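Long-range contact in erythromycin C-12 hydroxylase (Saccharopolyspora erythraea, PDB 2JJN), which hydroxylates erythromycin D at C-12 of its macrolactone ring to give erythromycin C, as a heme-dependent cytochrome P450 monooxygenase: residues Trp264-Ala268 against Ile370-Arg376. The protein carries 2 engineered substitutions. Sequence-based numbering, arbitrary orientation.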
ATOM      1  N   TRP A 264     -10.571 -18.338  11.484  1.00 20.56           N
ATOM      2  CA  TRP A 264     -11.758 -17.546  11.815  1.00 20.38           C
ATOM      3  C   TRP A 264     -12.233 -17.832  13.241  1.00 20.96           C
ATOM      4  O   TRP A 264     -12.492 -16.908  13.999  1.00 21.64           O
ATOM      5  CB  TRP A 264     -12.904 -17.838  10.843  1.00 20.44           C
ATOM      6  CG  TRP A 264     -12.718 -17.376   9.462  1.00 20.11           C
ATOM      7  CD1 TRP A 264     -12.583 -18.171   8.358  1.00 19.67           C
ATOM      8  CD2 TRP A 264     -12.772 -16.011   8.980  1.00 18.51           C
ATOM      9  NE1 TRP A 264     -12.548 -17.388   7.201  1.00 18.92           N
ATOM     10  CE2 TRP A 264     -12.640 -16.064   7.562  1.00 17.76           C
ATOM     11  CE3 TRP A 264     -12.935 -14.761   9.603  1.00 19.02           C
ATOM     12  CZ2 TRP A 264     -12.664 -14.932   6.753  1.00 18.86           C
ATOM     13  CZ3 TRP A 264     -12.970 -13.599   8.770  1.00 18.64           C
ATOM     14  CH2 TRP A 264     -12.862 -13.706   7.364  1.00 19.32           C
ATOM     15  N   ASP A 265     -12.385 -19.119  13.593  1.00 23.15           N
ATOM     16  CA  ASP A 265     -12.868 -19.427  14.934  1.00 24.47           C
ATOM     17  C   ASP A 265     -11.822 -19.063  15.988  1.00 22.87           C
ATOM     18  O   ASP A 265     -12.173 -18.633  17.101  1.00 24.06           O
ATOM     19  CB  ASP A 265     -13.248 -20.912  15.042  1.00 25.68           C
ATOM     20  CG  ASP A 265     -14.633 -21.215  14.471  1.00 30.92           C
ATOM     21  OD1 ASP A 265     -15.403 -20.294  14.087  1.00 28.63           O
ATOM     22  OD2 ASP A 265     -14.988 -22.418  14.456  1.00 36.41           O
ATOM     23  N   ALA A 266     -10.556 -19.215  15.636  1.00 22.12           N
ATOM     24  CA  ALA A 266      -9.477 -18.870  16.604  1.00 22.13           C
ATOM     25  C   ALA A 266      -9.534 -17.394  16.995  1.00 22.68           C
ATOM     26  O   ALA A 266      -9.425 -17.005  18.183  1.00 24.12           O
ATOM     27  CB  ALA A 266      -8.159 -19.231  16.046  1.00 22.83           C
ATOM     28  N   ALA A 267      -9.758 -16.542  15.983  1.00 22.52           N
ATOM     29  CA  ALA A 267      -9.809 -15.100  16.221  1.00 22.78           C
ATOM     30  C   ALA A 267     -11.129 -14.695  16.899  1.00 23.45           C
ATOM     31  O   ALA A 267     -11.166 -13.711  17.645  1.00 23.74           O
ATOM     32  CB  ALA A 267      -9.669 -14.362  14.881  1.00 23.28           C
ATOM     33  N   ALA A 268     -12.197 -15.463  16.639  1.00 23.39           N
ATOM     34  CA  ALA A 268     -13.485 -15.182  17.279  1.00 24.45           C
ATOM     35  C   ALA A 268     -13.384 -15.533  18.746  1.00 25.22           C
ATOM     36  O   ALA A 268     -13.942 -14.811  19.588  1.00 26.40           O
ATOM     37  CB  ALA A 268     -14.629 -15.941  16.623  1.00 24.17           C
ATOM     38  N   ILE A 370     -15.895  -7.811  10.981  1.00 17.85           N
ATOM     39  CA  ILE A 370     -16.337  -8.894  10.108  1.00 17.31           C
ATOM     40  C   ILE A 370     -16.664 -10.089  10.984  1.00 18.08           C
ATOM     41  O   ILE A 370     -17.709 -10.746  10.809  1.00 18.60           O
ATOM     42  CB  ILE A 370     -15.265  -9.225   9.073  1.00 17.16           C
ATOM     43  CG1 ILE A 370     -15.209  -8.081   8.038  1.00 17.82           C
ATOM     44  CG2 ILE A 370     -15.531 -10.593   8.417  1.00 17.57           C
ATOM     45  CD1 ILE A 370     -13.992  -8.187   7.098  1.00 16.80           C
ATOM     46  N   ILE A 371     -15.743 -10.387  11.902  1.00 18.26           N
ATOM     47  CA  ILE A 371     -15.925 -11.604  12.718  1.00 18.29           C
ATOM     48  C   ILE A 371     -17.096 -11.384  13.693  1.00 18.04           C
ATOM     49  O   ILE A 371     -17.910 -12.307  13.922  1.00 18.70           O
ATOM     50  CB  ILE A 371     -14.624 -11.918  13.450  1.00 19.07           C
ATOM     51  CG1 ILE A 371     -13.621 -12.458  12.435  1.00 19.36           C
ATOM     52  CG2 ILE A 371     -14.846 -12.965  14.540  1.00 20.30           C
ATOM     53  CD1 ILE A 371     -12.179 -12.586  13.021  1.00 21.67           C
ATOM     54  N   ALA A 372     -17.208 -10.178  14.271  1.00 16.99           N
ATOM     55  CA  ALA A 372     -18.296  -9.898  15.205  1.00 16.68           C
ATOM     56  C   ALA A 372     -19.656 -10.117  14.567  1.00 16.94           C
ATOM     57  O   ALA A 372     -20.580 -10.672  15.184  1.00 18.65           O
ATOM     58  CB  ALA A 372     -18.190  -8.440  15.760  1.00 16.38           C
ATOM     59  N   ARG A 373     -19.810  -9.674  13.321  1.00 17.23           N
ATOM     60  CA  ARG A 373     -21.116  -9.787  12.677  1.00 16.91           C
ATOM     61  C   ARG A 373     -21.354 -11.143  12.084  1.00 15.31           C
ATOM     62  O   ARG A 373     -22.462 -11.715  12.238  1.00 17.87           O
ATOM     63  CB  ARG A 373     -21.310  -8.689  11.598  1.00 17.34           C
ATOM     64  CG  ARG A 373     -22.698  -8.766  10.973  1.00 17.66           C
ATOM     65  CD  ARG A 373     -22.972  -7.587  10.020  1.00 18.23           C
ATOM     66  NE  ARG A 373     -24.153  -7.850   9.162  1.00 16.95           N
ATOM     67  CZ  ARG A 373     -25.419  -7.597   9.490  1.00 16.64           C
ATOM     68  NH1 ARG A 373     -25.749  -7.119  10.701  1.00 17.02           N
ATOM     69  NH2 ARG A 373     -26.387  -7.886   8.627  1.00 16.56           N
ATOM     70  N   PHE A 374     -20.361 -11.686  11.404  1.00  9.65           N
ATOM     71  CA  PHE A 374     -20.629 -12.865  10.535  1.00 10.02           C
ATOM     72  C   PHE A 374     -19.926 -14.119  11.061  1.00  9.76           C
ATOM     73  O   PHE A 374     -20.263 -15.244  10.601  1.00 10.80           O
ATOM     74  CB  PHE A 374     -20.045 -12.602   9.164  1.00  9.75           C
ATOM     75  CG  PHE A 374     -20.623 -11.405   8.426  1.00  9.18           C
ATOM     76  CD1 PHE A 374     -21.957 -11.382   7.981  1.00 10.10           C
ATOM     77  CD2 PHE A 374     -19.807 -10.312   8.165  1.00  8.13           C
ATOM     78  CE1 PHE A 374     -22.471 -10.301   7.250  1.00 10.61           C
ATOM     79  CE2 PHE A 374     -20.291  -9.209   7.418  1.00 12.07           C
ATOM     80  CZ  PHE A 374     -21.636  -9.212   6.939  1.00 11.11           C
ATOM     81  N   GLY A 375     -18.951 -13.944  11.939  1.00 10.17           N
ATOM     82  CA  GLY A 375     -18.047 -15.049  12.359  1.00 10.96           C
ATOM     83  C   GLY A 375     -16.994 -15.440  11.327  1.00 10.53           C
ATOM     84  O   GLY A 375     -15.880 -15.781  11.695  1.00 12.64           O
ATOM     85  N   ARG A 376     -17.370 -15.445  10.056  1.00 10.46           N
ATOM     86  CA  ARG A 376     -16.463 -15.722   8.936  1.00  9.59           C
ATOM     87  C   ARG A 376     -17.090 -15.233   7.626  1.00  9.13           C
ATOM     88  O   ARG A 376     -18.299 -14.943   7.571  1.00  9.99           O
ATOM     89  CB  ARG A 376     -16.162 -17.230   8.869  1.00 10.68           C
ATOM     90  CG  ARG A 376     -17.405 -18.052   8.507  1.00 11.57           C
ATOM     91  CD  ARG A 376     -17.090 -19.575   8.381  1.00 12.91           C
ATOM     92  NE  ARG A 376     -16.846 -20.067   9.739  1.00 18.48           N
ATOM     93  CZ  ARG A 376     -15.720 -20.613  10.208  1.00 17.44           C
ATOM     94  NH1 ARG A 376     -14.663 -20.907   9.444  1.00 17.75           N
ATOM     95  NH2 ARG A 376     -15.693 -20.958  11.473  1.00 22.61           N
TER
HETATM   96  O   HOH W   1     -12.811 -21.580  12.003  1.00 19.34           O
HETATM   97  O   HOH W   2     -16.207 -17.710  13.767  1.00 21.16           O
HETATM   98  O   HOH W   3     -18.158 -19.038  12.354  1.00 33.88           O
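Trp264 and Ala268, on a short helix corresponding to the P450 J helix, meet Arg376 and Ile371 where the L helix, which follows the heme-ligating cysteine, runs out; the axes of the two short segments cross at -98°. A main-chain turn with positive phi at Gly375 brings Arg376 back over the indole. Its CB makes a CH-pi contact on one face, 3.6 Å from the centroid of the Trp264 five-membered ring. Ile371 comes to the rim of the same ring, CG1 lying near its plane and 3.7 Å from Trp264 CE3. The isoleucine's two methyls divide between two alanines: CD1 is 3.6 Å from Ala267 CB, while CG2 packs on Ala268 CB. At the exposed side a bend at chi3 (71°) folds the Arg376 guanidinium over Trp264 CB, and its NH2 forms a salt bridge to Asp265 OD1 at 2.7 Å, the carboxylate turned 83° from the guanidinium plane. Waters reinforce this pair: one accepts from Asp265 N and Arg376 NH2, another donates to Asp265 OD1 and Gly375 O. Around it, Leu257 of helix 228-259 touches Trp264, Ile274 of helix 274-284 packs on both Ala267 and Ile371, and strand 378-379 follows just beyond Arg376.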